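Malate dehydrogenase (Picrophilus torridus, PDB 4BGV) probably catalyses the reversible, NAD-dependent oxidation of (S)-malate to oxaloacetate, a step of the tricarboxylic acid cycle. Local coordinates at residues R156-L161 and V172-I177; F187-N192 and K292-E297; I274-K279 and E299-S304. All coordinates share one frame; numbering follows the deposited sequence. Where two conformers were deposited one is given.

Interaction 1 of 3, residues R156-L161 and V172-I177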
loop_
_atom_site.group_PDB
_atom_site.type_symbol
_atom_site.label_atom_id
_atom_site.label_comp_id
_atom_site.label_asym_id
_atom_site.label_seq_id
_atom_site.Cartn_x
_atom_site.Cartn_y
_atom_site.Cartn_z
ATOM N N ARG A 156 19.621 -3.356 8.713
ATOM C CA ARG A 156 20.003 -4.480 9.580
ATOM C C ARG A 156 20.114 -4.015 11.035
ATOM O O ARG A 156 19.544 -4.625 11.938
ATOM C CB ARG A 156 21.317 -5.129 9.113
ATOM C CG ARG A 156 21.204 -5.814 7.742
ATOM C CD ARG A 156 22.299 -6.873 7.571
ATOM N NE ARG A 156 22.121 -7.659 6.349
ATOM C CZ ARG A 156 22.935 -7.608 5.295
ATOM N NH1 ARG A 156 24.010 -6.818 5.312
ATOM N NH2 ARG A 156 22.674 -8.354 4.221
ATOM N N PHE A 157 20.833 -2.917 11.241
ATOM C CA PHE A 157 21.077 -2.350 12.576
ATOM C C PHE A 157 19.708 -2.067 13.241
ATOM O O PHE A 157 19.487 -2.387 14.405
ATOM C CB PHE A 157 21.905 -1.060 12.380
ATOM C CG PHE A 157 22.609 -0.534 13.620
ATOM C CD1 PHE A 157 22.358 -1.035 14.883
ATOM C CD2 PHE A 157 23.542 0.492 13.489
ATOM C CE1 PHE A 157 23.013 -0.522 16.000
ATOM C CE2 PHE A 157 24.207 1.018 14.617
ATOM C CZ PHE A 157 23.946 0.499 15.864
ATOM N N ARG A 158 18.780 -1.490 12.488
ATOM C CA ARG A 158 17.443 -1.205 13.025
ATOM C C ARG A 158 16.664 -2.478 13.391
ATOM O O ARG A 158 15.941 -2.515 14.389
ATOM C CB ARG A 158 16.616 -0.396 12.022
ATOM C CG ARG A 158 17.093 1.043 11.842
ATOM C CD ARG A 158 16.372 1.686 10.632
ATOM N NE ARG A 158 14.953 1.903 10.889
ATOM C CZ ARG A 158 14.079 2.283 9.960
ATOM N NH1 ARG A 158 14.496 2.471 8.715
ATOM N NH2 ARG A 158 12.794 2.466 10.275
ATOM N N THR A 159 16.781 -3.502 12.557
ATOM C CA THR A 159 16.106 -4.772 12.839
ATOM C C THR A 159 16.578 -5.327 14.188
ATOM O O THR A 159 15.761 -5.710 15.030
ATOM C CB THR A 159 16.385 -5.808 11.737
ATOM O OG1 THR A 159 15.910 -5.303 10.479
ATOM C CG2 THR A 159 15.703 -7.139 12.054
ATOM N N PHE A 160 17.898 -5.338 14.395
ATOM C CA PHE A 160 18.494 -5.906 15.603
ATOM C C PHE A 160 18.094 -5.112 16.853
ATOM O O PHE A 160 17.768 -5.693 17.911
ATOM C CB PHE A 160 20.024 -5.966 15.482
ATOM C CG PHE A 160 20.527 -6.697 14.249
ATOM C CD1 PHE A 160 19.811 -7.753 13.693
ATOM C CD2 PHE A 160 21.733 -6.328 13.658
ATOM C CE1 PHE A 160 20.286 -8.428 12.558
ATOM C CE2 PHE A 160 22.214 -6.990 12.521
ATOM C CZ PHE A 160 21.488 -8.044 11.970
ATOM N N LEU A 161 18.136 -3.787 16.742
ATOM C CA LEU A 161 17.735 -2.917 17.847
ATOM C C LEU A 161 16.257 -3.107 18.197
ATOM O O LEU A 161 15.886 -3.201 19.375
ATOM C CB LEU A 161 17.985 -1.453 17.481
ATOM C CG LEU A 161 19.432 -0.966 17.436
ATOM C CD1 LEU A 161 19.494 0.436 16.838
ATOM C CD2 LEU A 161 20.016 -0.961 18.847
ATOM N N VAL A 172 12.713 2.795 15.205
ATOM C CA VAL A 172 14.141 2.691 15.474
ATOM C C VAL A 172 14.923 3.438 14.385
ATOM O O VAL A 172 14.610 3.341 13.195
ATOM C CB VAL A 172 14.626 1.228 15.557
ATOM C CG1 VAL A 172 16.119 1.190 15.834
ATOM C CG2 VAL A 172 13.903 0.476 16.667
ATOM N N ASN A 173 15.917 4.211 14.804
ATOM C CA ASN A 173 16.794 4.915 13.887
ATOM C C ASN A 173 18.225 4.551 14.195
ATOM O O ASN A 173 18.658 4.684 15.327
ATOM C CB ASN A 173 16.601 6.411 14.035
ATOM C CG ASN A 173 15.163 6.823 13.789
ATOM O OD1 ASN A 173 14.727 6.880 12.646
ATOM N ND2 ASN A 173 14.410 7.070 14.866
ATOM N N ALA A 174 18.957 4.082 13.192
ATOM C CA ALA A 174 20.326 3.627 13.405
ATOM C C ALA A 174 21.258 4.354 12.441
ATOM O O ALA A 174 21.094 4.258 11.226
ATOM C CB ALA A 174 20.410 2.120 13.195
ATOM N N PHE A 175 22.228 5.074 12.992
ATOM C CA PHE A 175 23.066 5.972 12.206
ATOM C C PHE A 175 24.395 5.313 11.858
ATOM O O PHE A 175 25.213 5.053 12.740
ATOM C CB PHE A 175 23.310 7.265 13.000
ATOM C CG PHE A 175 23.851 8.388 12.169
ATOM C CD1 PHE A 175 25.203 8.500 11.940
ATOM C CD2 PHE A 175 23.001 9.310 11.600
ATOM C CE1 PHE A 175 25.713 9.522 11.182
ATOM C CE2 PHE A 175 23.504 10.341 10.831
ATOM C CZ PHE A 175 24.861 10.442 10.621
ATOM N N VAL A 176 24.603 5.042 10.573
ATOM C CA VAL A 176 25.883 4.508 10.118
ATOM C C VAL A 176 26.387 5.215 8.868
ATOM O O VAL A 176 25.613 5.541 7.964
ATOM C CB VAL A 176 25.791 3.004 9.817
ATOM C CG1 VAL A 176 25.709 2.207 11.125
ATOM C CG2 VAL A 176 24.602 2.712 8.925
ATOM N N ILE A 177 27.688 5.453 8.816
ATOM C CA ILE A 177 28.304 5.969 7.600
ATOM C C ILE A 177 29.502 5.088 7.225
ATOM O O ILE A 177 29.797 4.100 7.901
ATOM C CB ILE A 177 28.736 7.464 7.748
ATOM C CG1 ILE A 177 29.774 7.641 8.862
ATOM C CG2 ILE A 177 27.518 8.361 8.011
ATOM C CD1 ILE A 177 30.296 9.097 8.973
#
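Helix-on-sheet packing in the C-terminal alpha/beta half of the LDH/MDH fold brings Phe157, Arg158 and Leu161 of the helix down on Val172, Ala174 and Val176, every second residue of the strand. The helix and strand segments run at 137° to each other, their axes approaching to 7.4 Å, a short separation consistent with the small Ala174 at the centre. Its methyl lies 3.5 Å from Phe157 CG, against the root of the ring, and also meets CG of Arg158. A chi1 of -163°, placing CG opposite the backbone N, sets the Phe157 ring across the strand, the CD2 edge turned to Val176, whose CG1 lies 3.6 Å from CD2. One turn further on, Leu161 closes over the other end: its CB and CD1 each lie 3.6 Å from Val172 CG1.

The polar element is Arg158. Its CG and CD pass close to Val172 O, and the bend at chi3 (69°) then brings NE to within 2.7 Å of Val172 O; the N-H points well off the oxygen, and the bond is weak. A firmer hold on the guanidinium comes from NH2 to Phe169 O, in the connection between helix and strand. Arg156, by similarity a substrate-binding residue, faces elsewhere, and its NE forms a salt bridge with Glu48 of the second subunit.

Beyond the contact, Phe157 also reaches Ile210 and Thr214 of helix 204-215, while strand 172-178 pairs antiparallel with strand 184-193, and Phe175 on its other face packs against Phe187 and Tyr190.

Interaction 2 of 3, residues F187-N192 and K292-E297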
loop_
_atom_site.group_PDB
_atom_site.type_symbol
_atom_site.label_atom_id
_atom_site.label_comp_id
_atom_site.label_asym_id
_atom_site.label_seq_id
_atom_site.Cartn_x
_atom_site.Cartn_y
_atom_site.Cartn_z
ATOM N N PHE A 187 27.320 5.946 14.430
ATOM C CA PHE A 187 27.246 7.006 15.442
ATOM C C PHE A 187 26.172 6.538 16.409
ATOM O O PHE A 187 24.965 6.668 16.143
ATOM C CB PHE A 187 26.825 8.371 14.862
ATOM C CG PHE A 187 27.902 9.097 14.085
ATOM C CD1 PHE A 187 28.748 8.423 13.214
ATOM C CD2 PHE A 187 28.023 10.474 14.188
ATOM C CE1 PHE A 187 29.725 9.112 12.480
ATOM C CE2 PHE A 187 28.979 11.172 13.456
ATOM C CZ PHE A 187 29.831 10.489 12.596
ATOM N N ILE A 188 26.605 5.955 17.517
ATOM C CA ILE A 188 25.669 5.443 18.513
ATOM C C ILE A 188 24.828 6.574 19.075
ATOM O O ILE A 188 23.632 6.405 19.301
ATOM C CB ILE A 188 26.411 4.718 19.653
ATOM C CG1 ILE A 188 27.089 3.461 19.116
ATOM C CG2 ILE A 188 25.470 4.377 20.786
ATOM C CD1 ILE A 188 26.246 2.689 18.142
ATOM N N ARG A 189 25.448 7.737 19.268
ATOM C CA ARG A 189 24.729 8.886 19.822
ATOM C C ARG A 189 23.593 9.385 18.929
ATOM O O ARG A 189 22.660 10.019 19.420
ATOM C CB ARG A 189 25.693 10.029 20.159
ATOM C CG ARG A 189 26.430 10.579 18.958
ATOM C CD ARG A 189 27.657 11.383 19.370
ATOM N NE ARG A 189 28.388 11.815 18.188
ATOM C CZ ARG A 189 28.320 13.037 17.678
ATOM N NH1 ARG A 189 27.575 13.965 18.272
ATOM N NH2 ARG A 189 29.028 13.339 16.602
ATOM N N TYR A 190 23.664 9.101 17.626
ATOM C CA TYR A 190 22.594 9.508 16.720
ATOM C C TYR A 190 21.589 8.389 16.476
ATOM O O TYR A 190 20.755 8.474 15.572
ATOM C CB TYR A 190 23.157 9.967 15.380
ATOM C CG TYR A 190 23.890 11.295 15.398
ATOM C CD1 TYR A 190 23.899 12.116 16.527
ATOM C CD2 TYR A 190 24.529 11.749 14.258
ATOM C CE1 TYR A 190 24.569 13.347 16.512
ATOM C CE2 TYR A 190 25.197 12.969 14.233
ATOM C CZ TYR A 190 25.209 13.759 15.351
ATOM O OH TYR A 190 25.874 14.963 15.290
ATOM N N SER A 191 21.699 7.318 17.250
ATOM C CA SER A 191 20.810 6.172 17.085
ATOM C C SER A 191 19.861 6.198 18.257
ATOM O O SER A 191 20.276 6.447 19.395
ATOM C CB SER A 191 21.608 4.856 17.060
ATOM O OG SER A 191 22.556 4.870 15.999
ATOM N N ASN A 192 18.588 5.951 17.988
ATOM C CA ASN A 192 17.564 6.196 18.992
ATOM C C ASN A 192 16.281 5.428 18.705
ATOM O O ASN A 192 16.102 4.875 17.606
ATOM C CB ASN A 192 17.240 7.699 19.034
ATOM C CG ASN A 192 16.700 8.216 17.704
ATOM O OD1 ASN A 192 15.545 7.983 17.358
ATOM N ND2 ASN A 192 17.541 8.925 16.959
ATOM N N LYS A 292 29.789 16.482 12.331
ATOM C CA LYS A 292 30.811 16.714 13.336
ATOM C C LYS A 292 31.140 15.368 13.972
ATOM O O LYS A 292 30.254 14.696 14.481
ATOM C CB LYS A 292 30.286 17.653 14.418
ATOM C CG LYS A 292 29.603 18.911 13.908
ATOM C CD LYS A 292 29.410 19.897 15.059
ATOM C CE LYS A 292 28.120 20.683 14.934
ATOM N NZ LYS A 292 27.155 20.277 15.996
ATOM N N PHE A 293 32.406 14.974 13.941
ATOM C CA PHE A 293 32.817 13.695 14.516
ATOM C C PHE A 293 33.302 13.883 15.950
ATOM O O PHE A 293 34.043 14.824 16.238
ATOM C CB PHE A 293 33.987 13.081 13.715
ATOM C CG PHE A 293 33.653 12.719 12.285
ATOM C CD1 PHE A 293 33.649 13.683 11.287
ATOM C CD2 PHE A 293 33.375 11.407 11.935
ATOM C CE1 PHE A 293 33.356 13.336 9.967
ATOM C CE2 PHE A 293 33.090 11.055 10.618
ATOM C CZ PHE A 293 33.081 12.019 9.638
ATOM N N ASN A 294 32.915 12.984 16.848
ATOM C CA ASN A 294 33.614 12.902 18.130
ATOM C C ASN A 294 34.917 12.110 17.937
ATOM O O ASN A 294 35.171 11.592 16.853
ATOM C CB ASN A 294 32.712 12.360 19.267
ATOM C CG ASN A 294 32.390 10.871 19.142
ATOM O OD1 ASN A 294 33.046 10.129 18.405
ATOM N ND2 ASN A 294 31.377 10.419 19.900
ATOM N N GLU A 295 35.733 12.008 18.971
ATOM C CA GLU A 295 37.047 11.388 18.811
ATOM C C GLU A 295 36.988 9.915 18.398
ATOM O O GLU A 295 37.777 9.468 17.554
ATOM C CB GLU A 295 37.901 11.585 20.070
ATOM C CG GLU A 295 39.064 10.607 20.226
ATOM C CD GLU A 295 40.066 10.653 19.081
ATOM O OE1 GLU A 295 40.039 11.613 18.282
ATOM O OE2 GLU A 295 40.889 9.717 18.982
ATOM N N ASP A 296 36.060 9.156 18.969
ATOM C CA ASP A 296 35.936 7.740 18.605
ATOM C C ASP A 296 35.526 7.583 17.140
ATOM O O ASP A 296 36.098 6.776 16.399
ATOM C CB ASP A 296 34.923 7.025 19.500
ATOM C CG ASP A 296 35.506 6.623 20.831
ATOM O OD1 ASP A 296 36.750 6.567 20.940
ATOM O OD2 ASP A 296 34.720 6.353 21.768
ATOM N N GLU A 297 34.548 8.378 16.725
ATOM C CA GLU A 297 34.039 8.306 15.364
ATOM C C GLU A 297 35.101 8.743 14.365
ATOM O O GLU A 297 35.224 8.163 13.288
ATOM C CB GLU A 297 32.783 9.164 15.221
ATOM C CG GLU A 297 31.627 8.685 16.093
ATOM C CD GLU A 297 30.649 9.795 16.467
ATOM O OE1 GLU A 297 30.892 10.972 16.105
ATOM O OE2 GLU A 297 29.653 9.491 17.158
HETATM O O HOH W 1 29.543 6.735 17.874
HETATM O O HOH W 2 28.336 7.846 19.820
HETATM O O HOH W 3 27.145 16.256 13.169
#
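Arg189 and Glu297 are joined by a side-on salt bridge, NE giving to OE2 at 2.8 Å and NH2 to OE1 at 3.1 Å. Both oxygens use their syn lone pairs, and the guanidinium and carboxylate planes lie 22° apart, nearly coplanar. The extended Arg189 chain brings NH2 to 2.8 Å from Lys292 O, though that bond is weak and bent.

The same carboxylate serves a capping box at the start of helix 295-321. Asn294 OD1, at the N-cap, accepts from Glu297 N, and Glu297 OE1 accepts from Asn294 N at 2.9 Å, met from above the carboxylate plane. OE1 accepts from both Arg189 NH2 and Asn294 N, and with the NE bond to OE2 these should fix the rotation of the group and probably favour its charged form.

Phe187 supplies the apolar side of the contact. Glu297 stacks over one face of Phe187, its CG 4.0 Å from the ring centroid in a CH-pi contact and its carboxylate 19° from the ring plane. Phe187 CZ touches Phe293 CD2 at 3.7 Å, the rings inclined at 58°.

Water bridges link Ile188 N to Glu297 OE2, and Tyr190 OH to Lys292 N. Lys292 NZ turns to Asp200 of the third subunit.

Interaction 3 of 3, residues I274-K279 and E299-S304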
loop_
_atom_site.group_PDB
_atom_site.type_symbol
_atom_site.label_atom_id
_atom_site.label_comp_id
_atom_site.label_asym_id
_atom_site.label_seq_id
_atom_site.Cartn_x
_atom_site.Cartn_y
_atom_site.Cartn_z
ATOM N N ILE A 274 32.658 7.812 -0.988
ATOM C CA ILE A 274 32.629 7.164 0.320
ATOM C C ILE A 274 31.244 7.376 0.952
ATOM O O ILE A 274 30.535 8.314 0.591
ATOM C CB ILE A 274 33.788 7.683 1.239
ATOM C CG1 ILE A 274 34.022 6.744 2.432
ATOM C CG2 ILE A 274 33.548 9.130 1.665
ATOM C CD1 ILE A 274 35.408 6.945 3.095
ATOM N N GLY A 275 30.854 6.504 1.880
ATOM C CA GLY A 275 29.524 6.562 2.472
ATOM C C GLY A 275 29.287 7.721 3.431
ATOM O O GLY A 275 29.881 7.784 4.508
ATOM N N VAL A 276 28.420 8.646 3.030
ATOM C CA VAL A 276 28.105 9.825 3.839
ATOM C C VAL A 276 26.601 10.098 3.742
ATOM O O VAL A 276 25.949 9.633 2.798
ATOM C CB VAL A 276 28.912 11.081 3.378
ATOM C CG1 VAL A 276 30.435 10.869 3.525
ATOM C CG2 VAL A 276 28.557 11.450 1.945
ATOM N N PRO A 277 26.036 10.849 4.707
ATOM C CA PRO A 277 24.597 11.137 4.606
ATOM C C PRO A 277 24.288 12.073 3.451
ATOM O O PRO A 277 24.887 13.154 3.350
ATOM C CB PRO A 277 24.269 11.851 5.931
ATOM C CG PRO A 277 25.476 11.771 6.770
ATOM C CD PRO A 277 26.650 11.480 5.888
ATOM N N ILE A 278 23.367 11.671 2.577
ATOM C CA ILE A 278 23.024 12.510 1.436
ATOM C C ILE A 278 21.510 12.704 1.302
ATOM O O ILE A 278 20.733 11.851 1.733
ATOM C CB ILE A 278 23.582 11.939 0.107
ATOM C CG1 ILE A 278 23.038 10.530 -0.163
ATOM C CG2 ILE A 278 25.123 11.982 0.091
ATOM C CD1 ILE A 278 23.284 10.063 -1.593
ATOM N N LYS A 279 21.104 13.839 0.726
ATOM C CA LYS A 279 19.719 14.035 0.298
ATOM C C LYS A 279 19.613 13.537 -1.147
ATOM O O LYS A 279 20.353 13.992 -2.014
ATOM C CB LYS A 279 19.320 15.521 0.363
ATOM C CG LYS A 279 17.840 15.755 0.014
ATOM C CD LYS A 279 17.505 17.233 -0.255
ATOM C CE LYS A 279 17.901 18.119 0.902
ATOM N NZ LYS A 279 17.337 19.510 0.772
ATOM N N GLU A 299 38.440 8.498 14.670
ATOM C CA GLU A 299 39.413 7.406 14.557
ATOM C C GLU A 299 38.913 6.337 13.601
ATOM O O GLU A 299 39.625 5.839 12.734
ATOM C CB GLU A 299 39.613 6.737 15.922
ATOM C CG GLU A 299 40.336 7.565 16.953
ATOM C CD GLU A 299 40.391 6.888 18.321
ATOM O OE1 GLU A 299 39.387 6.268 18.733
ATOM O OE2 GLU A 299 41.438 6.985 18.989
ATOM N N ALA A 300 37.664 5.951 13.826
ATOM C CA ALA A 300 37.037 4.923 13.002
ATOM C C ALA A 300 36.912 5.398 11.558
ATOM O O ALA A 300 37.128 4.630 10.621
ATOM C CB ALA A 300 35.677 4.551 13.559
ATOM N N TRP A 301 36.556 6.669 11.378
ATOM C CA TRP A 301 36.446 7.228 10.037
ATOM C C TRP A 301 37.778 7.198 9.288
ATOM O O TRP A 301 37.829 6.830 8.111
ATOM C CB TRP A 301 35.888 8.651 10.080
ATOM C CG TRP A 301 35.675 9.241 8.706
ATOM C CD1 TRP A 301 36.421 10.211 8.105
ATOM C CD2 TRP A 301 34.651 8.885 7.769
ATOM N NE1 TRP A 301 35.916 10.492 6.852
ATOM C CE2 TRP A 301 34.839 9.679 6.620
ATOM C CE3 TRP A 301 33.602 7.958 7.783
ATOM C CZ2 TRP A 301 34.014 9.586 5.502
ATOM C CZ3 TRP A 301 32.776 7.873 6.671
ATOM C CH2 TRP A 301 32.991 8.681 5.543
ATOM N N LYS A 302 38.856 7.571 9.972
ATOM C CA LYS A 302 40.161 7.635 9.326
ATOM C C LYS A 302 40.592 6.271 8.791
ATOM O O LYS A 302 41.200 6.178 7.728
ATOM C CB LYS A 302 41.208 8.232 10.273
ATOM C CG LYS A 302 41.126 9.749 10.324
ATOM C CD LYS A 302 42.080 10.351 11.345
ATOM C CE LYS A 302 41.777 11.834 11.536
ATOM N NZ LYS A 302 42.745 12.502 12.449
ATOM N N LYS A 303 40.247 5.214 9.515
ATOM C CA LYS A 303 40.551 3.861 9.070
ATOM C C LYS A 303 39.761 3.506 7.813
ATOM O O LYS A 303 40.294 2.901 6.884
ATOM C CB LYS A 303 40.276 2.855 10.193
ATOM C CG LYS A 303 41.377 2.815 11.251
ATOM C CD LYS A 303 40.946 2.111 12.539
ATOM C CE LYS A 303 40.109 0.867 12.275
ATOM N NZ LYS A 303 38.647 1.153 12.387
ATOM N N SER A 304 38.489 3.892 7.792
ATOM C CA SER A 304 37.642 3.658 6.627
ATOM C C SER A 304 38.180 4.433 5.431
ATOM O O SER A 304 38.231 3.912 4.308
ATOM C CB SER A 304 36.194 4.067 6.905
ATOM O OG SER A 304 35.651 3.350 8.001
#
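Trp301 meets the strand with the outer rim of its six-membered ring, and Ile274 takes most of that approach. CG1 of Ile274 lies 3.8 Å from Trp301 CH2, CD1 comes equally near to CZ2, and CG2 is only slightly farther from CZ2 and CH2, so the isoleucine lies against one corner of the indole. Gly275 O sits at the ring edge, near its plane, 3.4 Å from CH2. From the next residue, Val276 CG1 adds a contact with CH2 at 3.9 Å.

A chi1 of -176°, with CG opposite the backbone N, carries the ring toward the strand, whose segment axis lies 10.9 Å from that of the helix. The five-membered ring is held by NE1, which bonds to Tyr267 O, and the rings of Tyr267 and Phe293 pack against the indole. Cutting Ile274 back to an alanine would probably open a gap beside CZ2 and CH2 and leave the rim of the indole less firmly held.

Ser304 O approaches Ile274 CD1 at 4.3 Å, and Ser304 OG bonds to Asp183 O. Strand 272-281 runs between strands 251-259 and 284-288, and helix 295-321 also leans on strand 184-193 through contacts of Ala300, Trp301 and Ser304 with Val185.

All three interactions lie in the alpha/beta C-terminal half of the chain, and together illustrate how one long helix can tie two antiparallel sheets. Interaction 1 closes first along the chain; the segments of interactions 2 and 3 then alternate, both using helix 295-321. Interactions 1 and 2 have centres about 13 Å apart and share a sheet, strands 172-178 and 184-193 being neighbours in it. Interaction 3 belongs to the other sheet, its centre about 12 Å from that of interaction 2 and 16 Å from that of interaction 1. Ile177 touches Phe187, Gly275 and Trp301, and Phe293 meets Trp301, making the packing continuous. Each contact also reaches the third subunit, placing this region at an interface of the tetramer.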